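Local structure of pseudoazurin (Blue copper protein) (Sinorhizobium meliloti, 3TU6) at residues Y4-L9 and A23-Q28; F35-K40 and N63-V68; H42-M47 and Y76-A81; G87-I92 and A114-I119. The protein binds one copper ion in a cupredoxin beta barrel and probably carries electrons in the periplasm, as expected of a blue copper protein. All coordinates share one frame; numbering follows the deposited sequence.

Contact 1. Residues Y4-L9 and A23-Q28; sequences YRVEML and AVIRAQ
Two strands of the cupredoxin barrel, 4-9 and 24-27, belong to one beta hairpin, and here they meet through the side chains of V6 and I25 alongside Y4 and A27. The strands run antiparallel, at 170°, and pair nearer the turn, E7 with E21, but here the axes lie 8.8 Å apart and side chains meet instead. V6 and I25 point at each other and pass at a slant. CG2 of V6 presses on CG1 of I25 at 3.4 Å, tighter than normal van der Waals contact, and CD1 of I25 lies 3.8 Å from the same methyl. I25 has CG1 turned beside its own backbone N (chi1 -71°), which places that branch toward V6 and brings CD1 to 4.0 Å from the carbonyl O of R5. In the cupredoxin fold V6 and I25 are buried in the barrel, where F20 and F35 also pack on V6. Toward the open end of the hairpin, away from its turn, the contacts lengthen: CE2 of Y4 rests 4.0 Å from CB of A27, and CB of Y4 is 4.2 Å from CD1 of I25. The side chain of Y4 also touches D31, while R5 turns away from this contact and packs on T34 and V36.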
loop_
_atom_site.group_PDB
_atom_site.type_symbol
_atom_site.label_atom_id
_atom_site.label_comp_id
_atom_site.label_asym_id
_atom_site.label_seq_id
_atom_site.Cartn_x
_atom_site.Cartn_y
_atom_site.Cartn_z
ATOM N N TYR A 4 6.999 6.627 9.012
ATOM C CA TYR A 4 5.594 6.270 9.204
ATOM C C TYR A 4 5.406 4.778 9.456
ATOM O O TYR A 4 6.301 3.972 9.189
ATOM C CB TYR A 4 4.776 6.717 7.994
ATOM C CG TYR A 4 4.794 8.217 7.808
ATOM C CD1 TYR A 4 4.148 9.051 8.714
ATOM C CD2 TYR A 4 5.473 8.804 6.741
ATOM C CE1 TYR A 4 4.168 10.430 8.564
ATOM C CE2 TYR A 4 5.497 10.187 6.580
ATOM C CZ TYR A 4 4.840 10.992 7.498
ATOM O OH TYR A 4 4.851 12.359 7.354
ATOM N N ARG A 5 4.233 4.430 9.983
ATOM C CA ARG A 5 3.893 3.052 10.335
ATOM C C ARG A 5 2.595 2.621 9.661
ATOM O O ARG A 5 1.614 3.361 9.668
ATOM C CB ARG A 5 3.721 2.919 11.850
ATOM C CG ARG A 5 4.983 3.148 12.664
ATOM C CD ARG A 5 5.999 2.043 12.450
ATOM N NE ARG A 5 6.982 1.974 13.530
ATOM C CZ ARG A 5 6.768 1.430 14.729
ATOM N NH1 ARG A 5 5.588 0.896 15.038
ATOM N NH2 ARG A 5 7.743 1.425 15.633
ATOM N N VAL A 6 2.603 1.422 9.085
ATOM C CA VAL A 6 1.393 0.795 8.564
ATOM C C VAL A 6 1.238 -0.573 9.212
ATOM O O VAL A 6 2.080 -1.451 9.023
ATOM C CB VAL A 6 1.448 0.622 7.037
ATOM C CG1 VAL A 6 0.216 -0.128 6.540
ATOM C CG2 VAL A 6 1.565 1.972 6.356
ATOM N N GLU A 7 0.169 -0.749 9.982
ATOM C CA GLU A 7 -0.083 -2.014 10.666
ATOM C C GLU A 7 -0.758 -3.011 9.732
ATOM O O GLU A 7 -1.665 -2.652 8.980
ATOM C CB GLU A 7 -0.946 -1.789 11.907
ATOM C CG GLU A 7 -0.268 -0.940 12.973
ATOM C CD GLU A 7 -1.060 -0.870 14.265
ATOM O OE1 GLU A 7 -0.432 -0.768 15.338
ATOM O OE2 GLU A 7 -2.307 -0.919 14.210
ATOM N N MET A 8 -0.300 -4.259 9.782
ATOM C CA MET A 8 -0.900 -5.350 9.016
ATOM C C MET A 8 -1.823 -6.114 9.963
ATOM O O MET A 8 -1.357 -6.738 10.919
ATOM C CB MET A 8 0.191 -6.260 8.440
ATOM C CG MET A 8 1.298 -5.496 7.713
ATOM S SD MET A 8 2.470 -6.534 6.810
ATOM C CE MET A 8 3.367 -7.294 8.170
ATOM N N LEU A 9 -3.128 -6.048 9.700
ATOM C CA LEU A 9 -4.143 -6.475 10.667
ATOM C C LEU A 9 -5.182 -7.427 10.082
ATOM O O LEU A 9 -5.508 -7.364 8.892
ATOM C CB LEU A 9 -4.872 -5.248 11.219
ATOM C CG LEU A 9 -4.052 -4.274 12.063
ATOM C CD1 LEU A 9 -4.764 -2.934 12.167
ATOM C CD2 LEU A 9 -3.791 -4.860 13.441
ATOM N N ALA A 23 -4.793 2.627 5.217
ATOM C CA ALA A 23 -4.798 2.133 3.842
ATOM C C ALA A 23 -4.008 3.051 2.909
ATOM O O ALA A 23 -3.447 2.591 1.912
ATOM C CB ALA A 23 -6.228 1.982 3.343
ATOM N N VAL A 24 -3.974 4.343 3.235
ATOM C CA VAL A 24 -3.310 5.349 2.407
ATOM C C VAL A 24 -2.383 6.225 3.250
ATOM O O VAL A 24 -2.851 7.059 4.028
ATOM C CB VAL A 24 -4.343 6.249 1.692
ATOM C CG1 VAL A 24 -3.645 7.304 0.843
ATOM C CG2 VAL A 24 -5.277 5.408 0.840
ATOM N N ILE A 25 -1.075 6.020 3.095
ATOM C CA ILE A 25 -0.058 6.869 3.721
ATOM C C ILE A 25 0.263 8.041 2.796
ATOM O O ILE A 25 0.479 7.845 1.600
ATOM C CB ILE A 25 1.253 6.089 3.991
ATOM C CG1 ILE A 25 1.066 5.088 5.135
ATOM C CG2 ILE A 25 2.397 7.042 4.320
ATOM C CD1 ILE A 25 0.957 5.727 6.505
ATOM N N ARG A 26 0.287 9.253 3.352
ATOM C CA ARG A 26 0.680 10.445 2.602
ATOM C C ARG A 26 2.053 10.912 3.074
ATOM O O ARG A 26 2.181 11.524 4.135
ATOM C CB ARG A 26 -0.358 11.561 2.761
ATOM C CG ARG A 26 -1.779 11.174 2.354
ATOM C CD ARG A 26 -1.869 10.681 0.912
ATOM N NE ARG A 26 -1.458 11.698 -0.060
ATOM C CZ ARG A 26 -2.285 12.489 -0.748
ATOM N NH1 ARG A 26 -1.785 13.371 -1.605
ATOM N NH2 ARG A 26 -3.605 12.412 -0.596
ATOM N N ALA A 27 3.073 10.610 2.276
ATOM C CA ALA A 27 4.459 10.909 2.623
ATOM C C ALA A 27 5.077 11.888 1.633
ATOM O O ALA A 27 4.470 12.232 0.618
ATOM C CB ALA A 27 5.270 9.625 2.659
ATOM N N GLN A 28 6.287 12.335 1.953
ATOM C CA GLN A 28 7.080 13.175 1.062
ATOM C C GLN A 28 8.295 12.384 0.584
ATOM O O GLN A 28 8.688 11.410 1.232
ATOM C CB GLN A 28 7.534 14.443 1.788
ATOM C CG GLN A 28 6.391 15.338 2.249
ATOM C CD GLN A 28 5.535 15.837 1.100
ATOM O OE1 GLN A 28 6.048 16.235 0.053
ATOM N NE2 GLN A 28 4.222 15.820 1.290
#

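Contact 2. Residues F35-K40 and N63-V68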
loop_
_atom_site.group_PDB
_atom_site.type_symbol
_atom_site.label_atom_id
_atom_site.label_comp_id
_atom_site.label_asym_id
_atom_site.label_seq_id
_atom_site.Cartn_x
_atom_site.Cartn_y
_atom_site.Cartn_z
ATOM N N PHE A 35 6.348 -1.495 8.021
ATOM C CA PHE A 35 5.174 -2.346 8.172
ATOM C C PHE A 35 5.259 -3.123 9.477
ATOM O O PHE A 35 6.305 -3.669 9.808
ATOM C CB PHE A 35 5.031 -3.272 6.966
ATOM C CG PHE A 35 4.628 -2.548 5.719
ATOM C CD1 PHE A 35 3.289 -2.361 5.427
ATOM C CD2 PHE A 35 5.581 -2.008 4.869
ATOM C CE1 PHE A 35 2.903 -1.675 4.293
ATOM C CE2 PHE A 35 5.201 -1.316 3.725
ATOM C CZ PHE A 35 3.854 -1.148 3.440
ATOM N N VAL A 36 4.155 -3.146 10.219
ATOM C CA VAL A 36 4.116 -3.739 11.551
ATOM C C VAL A 36 3.237 -4.984 11.537
ATOM O O VAL A 36 2.091 -4.937 11.088
ATOM C CB VAL A 36 3.559 -2.738 12.586
ATOM C CG1 VAL A 36 3.670 -3.302 14.000
ATOM C CG2 VAL A 36 4.289 -1.403 12.480
ATOM N N ALA A 37 3.780 -6.093 12.034
ATOM C CA ALA A 37 3.054 -7.356 12.089
ATOM C C ALA A 37 2.276 -7.461 13.396
ATOM O O ALA A 37 2.591 -8.296 14.246
ATOM C CB ALA A 37 4.022 -8.529 11.946
ATOM N N LYS A 38 1.263 -6.611 13.553
ATOM C CA LYS A 38 0.436 -6.619 14.762
ATOM C C LYS A 38 -0.349 -7.926 14.858
ATOM O O LYS A 38 -0.448 -8.518 15.933
ATOM C CB LYS A 38 -0.511 -5.418 14.784
ATOM C CG LYS A 38 -1.237 -5.235 16.111
ATOM C CD LYS A 38 -1.744 -3.815 16.289
ATOM C CE LYS A 38 -2.399 -3.624 17.648
ATOM N NZ LYS A 38 -2.789 -2.207 17.887
ATOM N N ASP A 39 -0.902 -8.361 13.726
ATOM C CA ASP A 39 -1.439 -9.712 13.577
ATOM C C ASP A 39 -0.536 -10.496 12.626
ATOM O O ASP A 39 0.037 -9.923 11.696
ATOM C CB ASP A 39 -2.869 -9.675 13.030
ATOM C CG ASP A 39 -3.863 -9.097 14.023
ATOM O OD1 ASP A 39 -3.744 -9.385 15.234
ATOM O OD2 ASP A 39 -4.775 -8.360 13.590
ATOM N N LYS A 40 -0.411 -11.800 12.861
ATOM C CA LYS A 40 0.490 -12.643 12.074
ATOM C C LYS A 40 -0.174 -13.161 10.801
ATOM O O LYS A 40 -1.401 -13.158 10.677
ATOM C CB LYS A 40 0.988 -13.823 12.913
ATOM C CG LYS A 40 1.658 -13.431 14.227
ATOM C CD LYS A 40 2.904 -12.582 14.009
ATOM C CE LYS A 40 3.640 -12.338 15.318
ATOM N NZ LYS A 40 4.873 -11.524 15.131
ATOM N N ASN A 63 5.219 -11.929 7.997
ATOM C CA ASN A 63 5.545 -11.392 9.329
ATOM C C ASN A 63 6.830 -10.553 9.396
ATOM O O ASN A 63 7.255 -10.159 10.487
ATOM C CB ASN A 63 5.600 -12.504 10.386
ATOM C CG ASN A 63 4.343 -13.347 10.416
ATOM O OD1 ASN A 63 3.254 -12.876 10.084
ATOM N ND2 ASN A 63 4.485 -14.601 10.821
ATOM N N GLU A 64 7.440 -10.266 8.247
ATOM C CA GLU A 64 8.635 -9.431 8.213
ATOM C C GLU A 64 8.217 -7.968 8.316
ATOM O O GLU A 64 7.436 -7.477 7.497
ATOM C CB GLU A 64 9.439 -9.661 6.929
ATOM C CG GLU A 64 10.807 -8.975 6.933
ATOM C CD GLU A 64 11.585 -9.165 5.639
ATOM O OE1 GLU A 64 10.967 -9.460 4.595
ATOM O OE2 GLU A 64 12.823 -9.007 5.668
ATOM N N GLU A 65 8.740 -7.282 9.329
ATOM C CA GLU A 65 8.437 -5.875 9.548
ATOM C C GLU A 65 9.397 -5.010 8.737
ATOM O O GLU A 65 10.306 -4.382 9.280
ATOM C CB GLU A 65 8.512 -5.544 11.039
ATOM C CG GLU A 65 7.519 -6.344 11.870
ATOM C CD GLU A 65 7.365 -5.821 13.284
ATOM O OE1 GLU A 65 8.386 -5.446 13.898
ATOM O OE2 GLU A 65 6.220 -5.794 13.782
ATOM N N ILE A 66 9.174 -4.986 7.425
ATOM C CA ILE A 66 10.092 -4.346 6.490
ATOM C C ILE A 66 9.905 -2.829 6.462
ATOM O O ILE A 66 8.779 -2.331 6.520
ATOM C CB ILE A 66 9.926 -4.928 5.057
ATOM C CG1 ILE A 66 11.092 -4.503 4.159
ATOM C CG2 ILE A 66 8.593 -4.509 4.441
ATOM C CD1 ILE A 66 11.105 -5.200 2.813
ATOM N N THR A 67 11.019 -2.106 6.383
ATOM C CA THR A 67 11.002 -0.660 6.198
ATOM C C THR A 67 11.387 -0.353 4.757
ATOM O O THR A 67 12.446 -0.775 4.293
ATOM C CB THR A 67 11.979 0.046 7.156
ATOM O OG1 THR A 67 11.553 -0.159 8.509
ATOM C CG2 THR A 67 12.032 1.542 6.870
ATOM N N VAL A 68 10.521 0.376 4.058
ATOM C CA VAL A 68 10.748 0.724 2.656
ATOM C C VAL A 68 11.143 2.192 2.506
ATOM O O VAL A 68 10.675 3.052 3.255
ATOM C CB VAL A 68 9.499 0.432 1.788
ATOM C CG1 VAL A 68 9.086 -1.027 1.931
ATOM C CG2 VAL A 68 8.345 1.351 2.158
HETATM O O HOH W 1 1.877 -10.546 9.596
#
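F35 and I66 hold the tight end of this contact, where the edge strand 67-69 of the cupredoxin barrel and the turns before it run beside strand 32-36. N of F35 donates to O of I66 at 3.0 Å in a nearly straight bond (171°). The same carbonyl O lies in the plane of the F35 ring, at its edge, 3.6 Å from CD2. The two side chains lie side by side and point the same way, CD2 of F35 meeting CG2 of I66 at 3.9 Å. Farther along the ring, CE2 approaches CG1 of V68, and Y78 meets the ring edge-to-face. One step on, pairing gives way to inverse gamma turns centred on A37 and E65. O of F35 is buried without a hydrogen-bond partner and receives a CA-H...O contact from E65. The E65 carboxylate reaches the first segment: OE2 takes N-H of A37 at 3.0 Å through its anti lone pair.

The other end is looser and wetter. K40, bent at chi2, crosses N63 at about a right angle with its aliphatic CD 3.9 Å from CG of the amide. The amide oxygen of N63 accepts N-H of G41, and a water lies 2.8 Å from OD1 of N63 and 2.9 Å from O of D39.

Contact 3. Residues H42-M47 and Y76-A81. With CU (copper (II) ion), chain B.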
loop_
_atom_site.group_PDB
_atom_site.type_symbol
_atom_site.label_atom_id
_atom_site.label_comp_id
_atom_site.label_asym_id
_atom_site.label_seq_id
_atom_site.Cartn_x
_atom_site.Cartn_y
_atom_site.Cartn_z
ATOM N N HIS A 42 0.610 -12.003 7.611
ATOM C CA HIS A 42 0.601 -10.997 6.543
ATOM C C HIS A 42 2.007 -10.666 6.060
ATOM O O HIS A 42 2.994 -10.911 6.754
ATOM C CB HIS A 42 -0.069 -9.705 7.017
ATOM C CG HIS A 42 -1.420 -9.907 7.627
ATOM N ND1 HIS A 42 -2.546 -10.162 6.875
ATOM C CD2 HIS A 42 -1.827 -9.883 8.917
ATOM C CE1 HIS A 42 -3.587 -10.293 7.678
ATOM N NE2 HIS A 42 -3.178 -10.127 8.922
ATOM N N ASN A 43 2.078 -10.106 4.857
ATOM C CA ASN A 43 3.311 -9.541 4.328
ATOM C C ASN A 43 3.006 -8.254 3.566
ATOM O O ASN A 43 1.841 -7.896 3.389
ATOM C CB ASN A 43 4.035 -10.549 3.424
ATOM C CG ASN A 43 3.478 -10.590 2.007
ATOM O OD1 ASN A 43 2.270 -10.724 1.797
ATOM N ND2 ASN A 43 4.365 -10.488 1.025
ATOM N N SER A 44 4.056 -7.568 3.126
ATOM C CA SER A 44 3.915 -6.393 2.273
ATOM C C SER A 44 4.855 -6.513 1.080
ATOM O O SER A 44 6.064 -6.678 1.254
ATOM C CB SER A 44 4.226 -5.118 3.055
ATOM O OG SER A 44 4.071 -3.974 2.231
ATOM N N ALA A 45 4.291 -6.436 -0.123
ATOM C CA ALA A 45 5.066 -6.493 -1.359
ATOM C C ALA A 45 4.479 -5.530 -2.386
ATOM O O ALA A 45 3.261 -5.415 -2.508
ATOM C CB ALA A 45 5.076 -7.912 -1.912
ATOM N N LEU A 46 5.353 -4.844 -3.119
ATOM C CA LEU A 46 4.926 -3.912 -4.160
ATOM C C LEU A 46 4.267 -4.685 -5.297
ATOM O O LEU A 46 4.785 -5.712 -5.736
ATOM C CB LEU A 46 6.128 -3.119 -4.691
ATOM C CG LEU A 46 5.850 -2.007 -5.708
ATOM C CD1 LEU A 46 5.101 -0.850 -5.060
ATOM C CD2 LEU A 46 7.150 -1.520 -6.332
ATOM N N MET A 47 3.121 -4.193 -5.761
ATOM C CA MET A 47 2.399 -4.829 -6.861
ATOM C C MET A 47 3.130 -4.594 -8.179
ATOM O O MET A 47 3.827 -3.588 -8.340
ATOM C CB MET A 47 0.968 -4.288 -6.955
ATOM C CG MET A 47 0.137 -4.535 -5.702
ATOM S SD MET A 47 -1.619 -4.182 -5.921
ATOM C CE MET A 47 -2.098 -5.527 -7.004
ATOM N N TYR A 76 2.480 4.404 -4.794
ATOM C CA TYR A 76 2.998 3.050 -4.660
ATOM C C TYR A 76 1.857 2.129 -4.231
ATOM O O TYR A 76 1.328 2.273 -3.128
ATOM C CB TYR A 76 4.113 3.009 -3.612
ATOM C CG TYR A 76 5.376 3.753 -3.997
ATOM C CD1 TYR A 76 5.410 5.147 -4.027
ATOM C CD2 TYR A 76 6.543 3.063 -4.310
ATOM C CE1 TYR A 76 6.571 5.830 -4.374
ATOM C CE2 TYR A 76 7.705 3.737 -4.658
ATOM C CZ TYR A 76 7.714 5.118 -4.686
ATOM O OH TYR A 76 8.869 5.781 -5.032
ATOM N N MET A 77 1.473 1.199 -5.105
ATOM C CA MET A 77 0.430 0.220 -4.795
ATOM C C MET A 77 1.070 -1.098 -4.372
ATOM O O MET A 77 1.822 -1.702 -5.138
ATOM C CB MET A 77 -0.472 -0.014 -6.008
ATOM C CG MET A 77 -1.172 1.237 -6.526
ATOM S SD MET A 77 -2.293 2.007 -5.343
ATOM C CE MET A 77 -3.540 0.731 -5.156
ATOM N N TYR A 78 0.764 -1.533 -3.151
ATOM C CA TYR A 78 1.338 -2.753 -2.584
ATOM C C TYR A 78 0.236 -3.681 -2.072
ATOM O O TYR A 78 -0.917 -3.266 -1.924
ATOM C CB TYR A 78 2.323 -2.405 -1.464
ATOM C CG TYR A 78 1.690 -1.790 -0.234
ATOM C CD1 TYR A 78 1.213 -2.593 0.797
ATOM C CD2 TYR A 78 1.572 -0.409 -0.100
ATOM C CE1 TYR A 78 0.627 -2.042 1.921
ATOM C CE2 TYR A 78 0.993 0.155 1.032
ATOM C CZ TYR A 78 0.524 -0.669 2.039
ATOM O OH TYR A 78 -0.050 -0.129 3.165
ATOM N N GLN A 79 0.598 -4.931 -1.797
ATOM C CA GLN A 79 -0.381 -5.955 -1.440
ATOM C C GLN A 79 0.128 -6.924 -0.381
ATOM O O GLN A 79 1.328 -6.995 -0.111
ATOM C CB GLN A 79 -0.768 -6.754 -2.688
ATOM C CG GLN A 79 0.374 -7.584 -3.280
ATOM C CD GLN A 79 -0.058 -8.419 -4.471
ATOM O OE1 GLN A 79 -0.784 -7.947 -5.346
ATOM N NE2 GLN A 79 0.395 -9.666 -4.511
ATOM N N CYS A 80 -0.807 -7.664 0.209
ATOM C CA CYS A 80 -0.500 -8.845 1.005
ATOM C C CYS A 80 -0.812 -10.062 0.142
ATOM O O CYS A 80 -1.960 -10.266 -0.245
ATOM C CB CYS A 80 -1.347 -8.879 2.277
ATOM S SG CYS A 80 -1.187 -10.403 3.231
ATOM N N ALA A 81 0.206 -10.867 -0.158
ATOM C CA ALA A 81 0.048 -12.001 -1.075
ATOM C C ALA A 81 -1.019 -13.004 -0.618
ATOM O O ALA A 81 -1.874 -13.395 -1.415
ATOM C CB ALA A 81 1.389 -12.703 -1.300
HETATM CU CU CU B . -2.696 -10.287 4.879
#
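A cysteine sulfur serves as both copper ligand and backbone acceptor here: SG of C80 binds copper at 2.2 Å and takes a weak, long N-H...S bond from N43 (3.7 Å). ND1 of H42 binds the same ion at 2.0 Å, and SG lies in the plane of the imidazole, at its edge. H83 and M88 complete the type 1 blue copper site, while N10 OD1 accepts a bond from NE2 of H42 and so restrains the ring's rotation. N43 grips the ligand loop a second time. With CG between backbone N and carbonyl carbon (chi1 82°), its OD1 receives N-H of A81 at 2.8 Å in the carbonyl plane; its ND2 bonds to G60. Beyond the metal the segments pair antiparallel. A45 and Q79 form a hydrogen-bonded pair, Q79 N to A45 O at 2.8 Å, and M47 N bonds to M77 O. M47 crosses Q79 at about a right angle, CE lying 3.2 Å from OE1. OG of S44 sits obliquely 3.5 Å from CD1 of Y78, while W58 bonds to that hydroxyl. The ring of Y78, buried in the barrel, meets F20 and F35 edge-to-face. Strand 45-46 is the sheet edge, and strand 74-79 runs between it and strand 89-94.

Contact 4. Residues G87-I92 and A114-I119. With CU (copper (II) ion), chain B.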
loop_
_atom_site.group_PDB
_atom_site.type_symbol
_atom_site.label_atom_id
_atom_site.label_comp_id
_atom_site.label_asym_id
_atom_site.label_seq_id
_atom_site.Cartn_x
_atom_site.Cartn_y
_atom_site.Cartn_z
ATOM N N GLY A 87 -8.892 -8.574 -0.656
ATOM C CA GLY A 87 -8.901 -7.111 -0.719
ATOM C C GLY A 87 -7.824 -6.413 0.092
ATOM O O GLY A 87 -7.876 -5.194 0.263
ATOM N N MET A 88 -6.838 -7.164 0.582
ATOM C CA MET A 88 -5.789 -6.588 1.421
ATOM C C MET A 88 -4.701 -5.917 0.581
ATOM O O MET A 88 -3.632 -6.487 0.340
ATOM C CB MET A 88 -5.182 -7.647 2.350
ATOM C CG MET A 88 -4.233 -7.062 3.388
ATOM S SD MET A 88 -3.944 -8.121 4.818
ATOM C CE MET A 88 -2.859 -7.068 5.776
ATOM N N ILE A 89 -4.997 -4.702 0.124
ATOM C CA ILE A 89 -4.006 -3.853 -0.533
ATOM C C ILE A 89 -3.940 -2.499 0.170
ATOM O O ILE A 89 -4.857 -2.121 0.905
ATOM C CB ILE A 89 -4.309 -3.650 -2.039
ATOM C CG1 ILE A 89 -5.693 -3.028 -2.251
ATOM C CG2 ILE A 89 -4.215 -4.975 -2.782
ATOM C CD1 ILE A 89 -5.922 -2.541 -3.673
ATOM N N GLY A 90 -2.845 -1.783 -0.060
ATOM C CA GLY A 90 -2.668 -0.439 0.478
ATOM C C GLY A 90 -1.925 0.448 -0.496
ATOM O O GLY A 90 -1.415 -0.023 -1.516
ATOM N N ALA A 91 -1.862 1.736 -0.176
ATOM C CA ALA A 91 -1.189 2.710 -1.022
ATOM C C ALA A 91 -0.260 3.601 -0.208
ATOM O O ALA A 91 -0.538 3.910 0.953
ATOM C CB ALA A 91 -2.213 3.557 -1.759
ATOM N N ILE A 92 0.852 3.992 -0.823
ATOM C CA ILE A 92 1.724 5.025 -0.279
ATOM C C ILE A 92 1.864 6.102 -1.343
ATOM O O ILE A 92 2.389 5.842 -2.425
ATOM C CB ILE A 92 3.126 4.490 0.083
ATOM C CG1 ILE A 92 3.023 3.283 1.016
ATOM C CG2 ILE A 92 3.956 5.592 0.730
ATOM C CD1 ILE A 92 4.368 2.703 1.408
ATOM N N ALA A 114 -12.230 -3.582 -5.781
ATOM C CA ALA A 114 -13.093 -2.698 -4.994
ATOM C C ALA A 114 -12.285 -1.929 -3.943
ATOM O O ALA A 114 -12.572 -0.765 -3.660
ATOM C CB ALA A 114 -14.206 -3.495 -4.327
ATOM N N ALA A 115 -11.278 -2.587 -3.374
ATOM C CA ALA A 115 -10.372 -1.949 -2.419
ATOM C C ALA A 115 -9.566 -0.829 -3.078
ATOM O O ALA A 115 -9.363 0.226 -2.481
ATOM C CB ALA A 115 -9.436 -2.981 -1.808
ATOM N N ALA A 116 -9.112 -1.069 -4.307
ATOM C CA ALA A 116 -8.367 -0.064 -5.067
ATOM C C ALA A 116 -9.245 1.148 -5.385
ATOM O O ALA A 116 -8.805 2.289 -5.244
ATOM C CB ALA A 116 -7.810 -0.669 -6.347
ATOM N N GLU A 117 -10.484 0.893 -5.802
ATOM C CA GLU A 117 -11.451 1.962 -6.074
ATOM C C GLU A 117 -11.693 2.854 -4.852
ATOM O O GLU A 117 -11.840 4.069 -4.989
ATOM C CB GLU A 117 -12.778 1.376 -6.568
ATOM C CG GLU A 117 -12.726 0.869 -8.010
ATOM C CD GLU A 117 -13.996 0.152 -8.442
ATOM O OE1 GLU A 117 -15.012 0.219 -7.714
ATOM O OE2 GLU A 117 -13.980 -0.482 -9.518
ATOM N N LYS A 118 -11.730 2.247 -3.665
ATOM C CA LYS A 118 -11.852 2.997 -2.414
ATOM C C LYS A 118 -10.593 3.823 -2.141
ATOM O O LYS A 118 -10.679 4.966 -1.691
ATOM C CB LYS A 118 -12.112 2.049 -1.241
ATOM N N ILE A 119 -9.430 3.234 -2.419
ATOM C CA ILE A 119 -8.146 3.912 -2.235
ATOM C C ILE A 119 -7.997 5.109 -3.174
ATOM O O ILE A 119 -7.558 6.178 -2.750
ATOM C CB ILE A 119 -6.959 2.939 -2.439
ATOM C CG1 ILE A 119 -6.853 1.980 -1.251
ATOM C CG2 ILE A 119 -5.649 3.703 -2.596
ATOM C CD1 ILE A 119 -5.972 0.778 -1.514
HETATM CU CU CU B . -2.696 -10.287 4.879
#
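I89 and I119 slant across each other where strand 89-92 lies against helix 114-119, with the axes 8.6 Å apart and only 28° from parallel. I89 carries its CG1 branch between the backbone N and the carbonyl carbon (chi1 58°), and this branch points at the helix. Its CG1 touches CB of A115 at 3.8 Å on one flank and CD1 of I119 at 3.9 Å on another. The tip, CD1, reaches the helix backbone itself, 3.6 Å from N of A116, and also meets CB of that alanine. With only methyl side chains on A115 and A116, the helix lets CD1 come close to its backbone. I119, one helical turn on from A115, answers with both branches: CD1 lies against I89 and the bare CA of G90, while CG2 meets CB of A91 at 3.5 Å. The side chains that meet are all apolar; O of G87 also lies 3.4 Å from CB of A115. The same carbonyl accepts N-H of I89, closing an inverse gamma turn centred on M88.

The turn sends M88 away from the helix. Its chain is extended beyond CG, and SD binds copper at 2.5 Å, the longest of the three ligand bonds to H42, C80 and M88, consistent with the axial methionine of a blue copper site. The strand therefore has I89 and A91 toward the helix and M88 toward the metal. Strand 89-94 lies between strands 74-79 and 19-27, and helix 112-125 packs outside this part of the barrel, where I119 also touches V24.

Contacts 3 and 4 are buried and share the copper ion: contact 3 supplies H42 and C80, contact 4 M88, and their strands 74-79 and 89-94 are sheet neighbours. Contacts 1 and 2 are only partly buried and are joined through the pairing of strands 3-9 and 32-36, with V6 bonding to V36. Contact 1 meets contact 4 where A23 and I25 pair with A91. Chemistry follows place. Contacts 1 and 4 are made by apolar side chains, without backbone bonds between their own segments, whereas contact 3 combines backbone pairing with metal ligation, and contact 2 mixes one backbone bond with carboxylate, amide and water. F35 and Y78 connect contacts 2 and 3 inside the barrel.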